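Long-range contact in Bd3460 (Bdellovibrio bacteriovorus, PDB 5CEC), which binds the predatory endopeptidase Bd3459 as an ankyrin-repeat immunity protein and probably shields the predator from its own enzyme during cell invasion: residues V122-M136 and I149-L163. Numbering follows the deposited sequence.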
# COMPACT_ATOMS: atom_id res chain seq x y z
N VAL B 122 -22.02 5.42 15.07
CA VAL B 122 -21.03 6.41 14.74
C VAL B 122 -20.61 7.28 15.91
O VAL B 122 -19.59 7.98 15.82
CB VAL B 122 -21.44 7.27 13.53
CG1 VAL B 122 -21.73 6.41 12.31
CG2 VAL B 122 -22.65 8.14 13.86
N ASP B 123 -21.39 7.27 17.00
CA ASP B 123 -21.07 8.05 18.20
C ASP B 123 -20.16 7.22 19.11
O ASP B 123 -20.55 6.76 20.18
CB ASP B 123 -22.31 8.50 18.92
CG ASP B 123 -22.03 9.44 20.08
OD1 ASP B 123 -20.86 9.85 20.28
OD2 ASP B 123 -23.00 9.75 20.81
N ILE B 124 -18.91 7.10 18.67
CA ILE B 124 -17.92 6.28 19.36
C ILE B 124 -16.62 7.04 19.46
O ILE B 124 -16.44 8.10 18.82
CB ILE B 124 -17.71 4.92 18.65
CG1 ILE B 124 -17.12 5.10 17.24
CG2 ILE B 124 -19.02 4.15 18.63
CD1 ILE B 124 -16.91 3.81 16.49
N ILE B 125 -15.72 6.52 20.31
CA ILE B 125 -14.42 7.11 20.60
C ILE B 125 -13.31 6.19 20.10
O ILE B 125 -13.39 4.97 20.24
CB ILE B 125 -14.26 7.29 22.13
CG1 ILE B 125 -15.36 8.18 22.72
CG2 ILE B 125 -12.89 7.83 22.52
CD1 ILE B 125 -15.50 9.54 22.09
N VAL B 126 -12.31 6.79 19.48
CA VAL B 126 -11.16 6.05 18.98
C VAL B 126 -10.07 6.05 20.06
O VAL B 126 -10.03 6.91 20.95
CB VAL B 126 -10.65 6.58 17.62
CG1 VAL B 126 -11.78 6.57 16.59
CG2 VAL B 126 -10.04 7.99 17.69
N ALA B 127 -9.17 5.11 19.93
CA ALA B 127 -8.13 4.91 20.93
C ALA B 127 -7.18 6.10 20.98
O ALA B 127 -7.05 6.87 20.01
CB ALA B 127 -7.35 3.64 20.62
N GLY B 128 -6.50 6.24 22.11
CA GLY B 128 -5.55 7.33 22.36
C GLY B 128 -5.93 8.17 23.55
O GLY B 128 -7.05 8.16 24.05
N ASP B 129 -4.94 8.90 24.05
CA ASP B 129 -5.13 9.72 25.26
C ASP B 129 -6.13 10.84 25.09
O ASP B 129 -6.74 11.27 26.06
CB ASP B 129 -3.78 10.32 25.74
CG ASP B 129 -2.83 9.27 26.29
OD1 ASP B 129 -3.24 8.11 26.49
OD2 ASP B 129 -1.65 9.62 26.52
N GLU B 130 -6.34 11.29 23.87
CA GLU B 130 -7.21 12.42 23.60
C GLU B 130 -8.69 12.06 23.66
O GLU B 130 -9.54 12.95 23.82
CB GLU B 130 -6.95 13.00 22.20
CG GLU B 130 -5.51 13.32 21.84
CD GLU B 130 -4.75 12.15 21.24
OE1 GLU B 130 -5.27 11.00 21.19
OE2 GLU B 130 -3.62 12.40 20.79
N GLY B 131 -9.02 10.77 23.48
CA GLY B 131 -10.42 10.36 23.36
C GLY B 131 -11.11 11.03 22.18
O GLY B 131 -12.27 11.45 22.27
N ASP B 132 -10.41 11.13 21.07
CA ASP B 132 -10.99 11.69 19.85
C ASP B 132 -12.26 10.93 19.47
O ASP B 132 -12.34 9.70 19.60
CB ASP B 132 -10.02 11.59 18.68
CG ASP B 132 -8.93 12.64 18.67
OD1 ASP B 132 -8.99 13.61 19.46
OD2 ASP B 132 -8.05 12.48 17.79
N THR B 133 -13.25 11.70 19.05
CA THR B 133 -14.43 11.08 18.47
C THR B 133 -14.11 10.48 17.11
O THR B 133 -13.18 10.92 16.43
CB THR B 133 -15.61 12.05 18.30
OG1 THR B 133 -15.23 13.06 17.36
CG2 THR B 133 -15.99 12.67 19.63
N LEU B 134 -14.88 9.49 16.71
CA LEU B 134 -14.80 8.96 15.33
C LEU B 134 -14.91 10.08 14.30
O LEU B 134 -14.17 10.12 13.30
CB LEU B 134 -15.90 7.93 15.08
CG LEU B 134 -15.77 7.12 13.80
CD1 LEU B 134 -14.71 6.03 13.99
CD2 LEU B 134 -17.10 6.50 13.42
N PHE B 135 -15.87 10.98 14.53
CA PHE B 135 -16.05 12.12 13.62
C PHE B 135 -14.78 12.92 13.46
O PHE B 135 -14.40 13.27 12.34
CB PHE B 135 -17.19 13.06 14.06
CG PHE B 135 -17.28 14.25 13.17
CD1 PHE B 135 -17.74 14.12 11.88
CD2 PHE B 135 -16.81 15.48 13.60
CE1 PHE B 135 -17.73 15.21 11.01
CE2 PHE B 135 -16.76 16.56 12.75
CZ PHE B 135 -17.24 16.43 11.45
N MET B 136 -14.12 13.24 14.57
CA MET B 136 -12.88 14.01 14.50
C MET B 136 -11.82 13.35 13.64
O MET B 136 -11.16 14.01 12.85
CB MET B 136 -12.31 14.26 15.90
CG MET B 136 -13.10 15.28 16.66
SD MET B 136 -12.64 15.38 18.39
CE MET B 136 -11.03 16.15 18.29
N ILE B 149 -20.98 10.20 8.81
CA ILE B 149 -21.14 10.22 10.26
C ILE B 149 -22.15 11.29 10.68
O ILE B 149 -23.06 11.03 11.46
CB ILE B 149 -19.77 10.38 10.95
CG1 ILE B 149 -18.93 9.12 10.75
CG2 ILE B 149 -19.91 10.75 12.41
CD1 ILE B 149 -17.46 9.32 11.02
N LEU B 150 -21.99 12.50 10.16
CA LEU B 150 -22.89 13.60 10.53
C LEU B 150 -24.32 13.35 10.06
O LEU B 150 -25.27 13.79 10.69
CB LEU B 150 -22.40 14.92 9.94
CG LEU B 150 -21.07 15.41 10.55
CD1 LEU B 150 -20.68 16.70 9.83
CD2 LEU B 150 -21.17 15.62 12.05
N ALA B 151 -24.48 12.63 8.97
CA ALA B 151 -25.82 12.29 8.48
C ALA B 151 -26.56 11.42 9.50
O ALA B 151 -27.77 11.43 9.55
CB ALA B 151 -25.72 11.58 7.14
N LYS B 152 -25.83 10.65 10.30
CA LYS B 152 -26.44 9.82 11.36
C LYS B 152 -26.67 10.58 12.67
O LYS B 152 -27.52 10.21 13.47
CB LYS B 152 -25.60 8.56 11.62
CG LYS B 152 -25.44 7.65 10.42
CD LYS B 152 -26.73 6.94 10.11
CE LYS B 152 -26.57 6.05 8.90
NZ LYS B 152 -27.83 5.37 8.57
N ASN B 153 -25.87 11.61 12.91
CA ASN B 153 -25.93 12.37 14.14
C ASN B 153 -25.30 13.74 13.89
O ASN B 153 -24.08 13.90 13.99
CB ASN B 153 -25.25 11.60 15.27
CG ASN B 153 -25.38 12.27 16.62
OD1 ASN B 153 -25.56 13.48 16.71
ND2 ASN B 153 -25.20 11.47 17.68
N LYS B 154 -26.15 14.73 13.59
CA LYS B 154 -25.75 16.10 13.28
C LYS B 154 -24.88 16.72 14.38
O LYS B 154 -23.92 17.44 14.07
CB LYS B 154 -27.04 16.93 13.03
CG LYS B 154 -26.90 18.44 12.77
CD LYS B 154 -28.30 19.06 12.71
CE LYS B 154 -28.23 20.57 12.53
NZ LYS B 154 -29.56 21.22 12.35
N SER B 155 -25.20 16.42 15.65
CA SER B 155 -24.56 17.10 16.76
C SER B 155 -23.10 16.70 16.93
O SER B 155 -22.37 17.38 17.66
CB SER B 155 -25.31 16.87 18.08
OG SER B 155 -25.18 15.55 18.52
N LEU B 156 -22.66 15.62 16.30
CA LEU B 156 -21.26 15.21 16.47
C LEU B 156 -20.27 16.26 16.00
O LEU B 156 -19.11 16.25 16.43
CB LEU B 156 -21.01 13.89 15.81
CG LEU B 156 -21.71 12.70 16.45
CD1 LEU B 156 -21.55 11.48 15.60
CD2 LEU B 156 -21.22 12.44 17.84
N ILE B 157 -20.70 17.18 15.16
CA ILE B 157 -19.85 18.29 14.74
C ILE B 157 -19.20 19.01 15.90
O ILE B 157 -18.02 19.41 15.79
CB ILE B 157 -20.61 19.24 13.79
CG1 ILE B 157 -19.69 20.32 13.21
CG2 ILE B 157 -21.79 19.91 14.47
CD1 ILE B 157 -18.56 19.81 12.37
N ASN B 158 -19.92 19.16 17.01
CA ASN B 158 -19.41 19.87 18.18
C ASN B 158 -19.21 19.01 19.42
O ASN B 158 -19.01 19.55 20.51
CB ASN B 158 -20.28 21.08 18.51
CG ASN B 158 -20.20 22.13 17.44
OD1 ASN B 158 -19.10 22.56 17.08
ND2 ASN B 158 -21.35 22.54 16.92
N LYS B 159 -19.16 17.69 19.25
CA LYS B 159 -18.89 16.81 20.38
C LYS B 159 -17.41 16.82 20.68
O LYS B 159 -16.59 16.47 19.85
CB LYS B 159 -19.39 15.38 20.14
CG LYS B 159 -19.10 14.48 21.32
CD LYS B 159 -19.73 13.10 21.23
CE LYS B 159 -19.25 12.19 22.35
NZ LYS B 159 -20.18 11.06 22.60
N ALA B 160 -17.07 17.21 21.90
CA ALA B 160 -15.67 17.36 22.27
C ALA B 160 -15.09 16.07 22.76
O ALA B 160 -15.79 15.20 23.31
CB ALA B 160 -15.50 18.44 23.33
N ASN B 161 -13.78 15.96 22.57
CA ASN B 161 -12.98 14.87 23.11
C ASN B 161 -12.66 15.08 24.58
O ASN B 161 -13.19 16.01 25.21
CB ASN B 161 -11.72 14.62 22.26
CG ASN B 161 -10.63 15.67 22.42
OD1 ASN B 161 -10.70 16.56 23.27
ND2 ASN B 161 -9.60 15.54 21.61
N THR B 162 -11.85 14.18 25.14
CA THR B 162 -11.57 14.22 26.55
C THR B 162 -10.86 15.48 26.99
O THR B 162 -10.97 15.88 28.14
CB THR B 162 -10.73 13.01 26.95
OG1 THR B 162 -11.46 11.84 26.61
CG2 THR B 162 -10.34 13.02 28.44
N LEU B 163 -10.12 16.08 26.06
CA LEU B 163 -9.39 17.32 26.29
C LEU B 163 -10.20 18.59 25.98
O LEU B 163 -9.69 19.69 26.05
CB LEU B 163 -8.09 17.29 25.48
CG LEU B 163 -7.21 16.05 25.69
CD1 LEU B 163 -5.93 16.13 24.87
CD2 LEU B 163 -6.89 15.86 27.17
O HOH W 1 -19.38 8.20 22.50
O HOH W 2 -13.72 11.23 24.65
O HOH W 3 -16.75 15.27 17.47
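Phe135 and Leu150 meet where the first turn of helix 134-141 packs against helix 143-152, a worked example of how two consecutive helices of an ankyrin fold close on each other and on the loops flanking them. Leu150 lays CD2 over one face of the Phe135 ring, a CH-pi contact 3.9 Å from its centroid and displaced toward the rim. Ile149 CG2 comes instead to the ring's edge and touches Phe135 CB, while Ile157 CD1 approaches CE2 and CZ obliquely. With CG anti to the backbone N (chi1 176°), Phe135 extends from its helix into this apolar group. Ile149 divides its branches: CG2 also packs on Val122 CB, and CD1 reaches Leu134 CD2 at 3.7 Å. Ile116 of helix 109-117 touches both Val122 and Ile149, extending the apolar layer to that helix.

Polar pairs take over along the neighbouring loops. The extended chain of Lys159 passes Thr133 CG2 and crosses Asp123 at about a right angle, so that NZ reaches the syn lone pair of Asp123 OD1 in a 2.7 Å salt bridge. Further out, Asn161 and Asp132 lie side by side, amide and carboxylate nearly coplanar; ND2 of Asn161 donates to OD1 of Asp132 at 3.0 Å, meeting it almost along the C-O axis. Asp132 OD2 is held by Arg137 and Asn161 OD1 accepts from Glu165 N, so both flat groups are fixed at each end. Nearby, Thr162 N donates to Glu130 O (2.9 Å).

Between the two regions, one water accepts from Thr133 OG1 and donates to the carbonyls of Leu156 and Lys159. Thr133 OG1 also accepts from Met136 N at 3.0 Å, the N-cap bond of helix 134-141. The chemistry thus implies a division of labour: apolar side chains join the helices and the segments next to them, whereas directional bonds and shared water link the two loops, which probably helps fix their relative position.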